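Local structure of AvrPib protein (Magnaporthe oryzae, 5Z1V) at residues T13-L18 with V46-D51. The protein is a MAX effector of the rice blast fungus with an avirulence function that depends on a positively charged surface patch and a stable hydrophobic core. Sequence-based numbering, arbitrary orientation. Where two conformers were deposited one is given.
Sequences TQVTIL and VSVSDD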
loop_
_atom_site.group_PDB
_atom_site.type_symbol
_atom_site.label_atom_id
_atom_site.label_comp_id
_atom_site.label_asym_id
_atom_site.label_seq_id
_atom_site.Cartn_x
_atom_site.Cartn_y
_atom_site.Cartn_z
ATOM N N THR A 13 -6.895 5.585 -0.912
ATOM C CA THR A 13 -5.662 5.760 -1.665
ATOM C C THR A 13 -5.292 4.428 -2.302
ATOM O O THR A 13 -5.238 3.412 -1.607
ATOM C CB THR A 13 -4.525 6.250 -0.768
ATOM O OG1 THR A 13 -4.835 7.560 -0.278
ATOM C CG2 THR A 13 -3.225 6.303 -1.553
ATOM N N GLN A 14 -5.091 4.425 -3.625
ATOM C CA GLN A 14 -4.676 3.214 -4.325
ATOM C C GLN A 14 -3.163 3.121 -4.253
ATOM O O GLN A 14 -2.451 4.058 -4.629
ATOM C CB GLN A 14 -5.114 3.206 -5.791
ATOM C CG GLN A 14 -6.504 2.627 -6.048
ATOM C CD GLN A 14 -6.672 2.096 -7.469
ATOM O OE1 GLN A 14 -5.723 1.587 -8.077
ATOM N NE2 GLN A 14 -7.889 2.208 -8.002
ATOM N N VAL A 15 -2.670 1.991 -3.768
ATOM C CA VAL A 15 -1.246 1.798 -3.543
ATOM C C VAL A 15 -0.769 0.678 -4.446
ATOM O O VAL A 15 -1.284 -0.439 -4.375
ATOM C CB VAL A 15 -0.948 1.456 -2.083
ATOM C CG1 VAL A 15 0.547 1.257 -1.906
ATOM C CG2 VAL A 15 -1.485 2.572 -1.161
ATOM N N THR A 16 0.248 0.953 -5.250
ATOM C CA THR A 16 0.818 -0.080 -6.099
ATOM C C THR A 16 1.997 -0.724 -5.388
ATOM O O THR A 16 2.855 -0.028 -4.837
ATOM C CB THR A 16 1.239 0.495 -7.447
ATOM O OG1 THR A 16 0.065 0.979 -8.098
ATOM C CG2 THR A 16 1.909 -0.585 -8.337
ATOM N N ILE A 17 1.997 -2.050 -5.361
ATOM C CA ILE A 17 3.045 -2.839 -4.731
ATOM C C ILE A 17 3.981 -3.316 -5.825
ATOM O O ILE A 17 3.534 -3.956 -6.799
ATOM C CB ILE A 17 2.465 -4.023 -3.938
ATOM C CG1 ILE A 17 1.566 -3.486 -2.815
ATOM C CG2 ILE A 17 3.597 -4.832 -3.306
ATOM C CD1 ILE A 17 1.130 -4.553 -1.815
ATOM N N LEU A 18 5.269 -2.994 -5.651
ATOM C CA LEU A 18 6.325 -3.189 -6.630
ATOM C C LEU A 18 7.323 -4.209 -6.113
ATOM O O LEU A 18 7.681 -4.212 -4.931
ATOM C CB LEU A 18 7.085 -1.882 -6.897
ATOM C CG LEU A 18 6.275 -0.681 -7.340
ATOM C CD1 LEU A 18 7.147 0.542 -7.264
ATOM C CD2 LEU A 18 5.745 -0.916 -8.761
ATOM N N VAL A 46 0.838 -2.012 5.125
ATOM C CA VAL A 46 0.901 -0.903 4.176
ATOM C C VAL A 46 0.294 0.323 4.844
ATOM O O VAL A 46 -0.850 0.280 5.306
ATOM C CB VAL A 46 0.154 -1.217 2.865
ATOM C CG1 VAL A 46 0.157 0.033 1.952
ATOM C CG2 VAL A 46 0.792 -2.419 2.169
ATOM N N SER A 47 1.047 1.412 4.882
ATOM C CA SER A 47 0.597 2.643 5.521
ATOM C C SER A 47 0.530 3.751 4.485
ATOM O O SER A 47 1.378 3.820 3.598
ATOM C CB SER A 47 1.559 3.057 6.650
ATOM O OG SER A 47 1.754 1.993 7.563
ATOM N N VAL A 48 -0.482 4.607 4.575
ATOM C CA VAL A 48 -0.560 5.810 3.751
ATOM C C VAL A 48 -0.526 7.012 4.685
ATOM O O VAL A 48 -1.329 7.099 5.628
ATOM C CB VAL A 48 -1.819 5.843 2.872
ATOM C CG1 VAL A 48 -1.820 7.106 2.026
ATOM C CG2 VAL A 48 -1.870 4.595 1.977
ATOM N N SER A 49 0.438 7.910 4.453
ATOM C CA SER A 49 0.582 9.101 5.272
ATOM C C SER A 49 -0.488 10.127 4.918
ATOM O O SER A 49 -1.204 9.997 3.923
ATOM C CB SER A 49 1.975 9.706 5.089
ATOM O OG SER A 49 2.983 8.775 5.440
ATOM N N ASP A 50 -0.573 11.177 5.745
ATOM C CA ASP A 50 -1.481 12.292 5.482
ATOM C C ASP A 50 -1.357 12.798 4.048
ATOM O O ASP A 50 -2.356 13.169 3.420
ATOM C CB ASP A 50 -1.195 13.454 6.438
ATOM C CG ASP A 50 -1.738 13.240 7.844
ATOM O OD1 ASP A 50 -1.701 14.217 8.639
ATOM O OD2 ASP A 50 -2.194 12.119 8.154
ATOM N N ASP A 51 -0.135 12.852 3.523
ATOM C CA ASP A 51 0.093 13.420 2.206
ATOM C C ASP A 51 -0.111 12.406 1.093
ATOM O O ASP A 51 0.197 12.707 -0.059
ATOM C CB ASP A 51 1.495 14.060 2.125
ATOM C CG ASP A 51 2.642 13.042 2.229
ATOM O OD1 ASP A 51 2.386 11.814 2.199
ATOM O OD2 ASP A 51 3.823 13.471 2.305
#
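The hydroxyl OG1 of Thr13 lies 3.8 Å from Val48 CG1, a plain van der Waals touch of oxygen on methyl. Thr13 and Val48 reach for each other tip to tip, and the threonine's methyl does as much as its oxygen: CG2 stands 3.9 Å from Val48 CG1 and 4.1 Å from Val48 CG2. With OG1 set beside the backbone N (chi1 -65°), CG2 swings anti to that N, and both branches face the valine. Two residues along the strand, Val15 touches both valines. It slides past Val48 in the opposite direction, their CG2 methyls 3.8 Å apart, and meets Val46 head-on, CG1 to CG1 at 4.1 Å. Its two branches thus divide the work, the one anti to the backbone N (chi1 180°) going to Val46 and the one beside that N to Val48.

These residues belong to the two three-stranded antiparallel sheets of the MAX-effector β-sandwich: strand 13-19 is the middle strand of one, strand 42-48 the middle strand of the other. The short segments run at 135° to each other with their axes 9.1 Å apart at closest approach, a face-to-face packing in which the buried valines form part of the hydrophobic core, which as a whole is essential for avirulence; their own share in that is probable. Val27 and Val63, from the strands flanking 13-19, also press on Val15, while Pro54 reaches it from the other sheet; Ile56 adjoins Val46, and Val29 touches Val48. Alternation of the strand turns Ser47 away from this interior, and its OG is hydrogen-bonded to Ser34 OG. Past Val48 the chain turns toward strand 54-56, and Asp51 OD1 is hydrogen-bonded to Thr53 OG1.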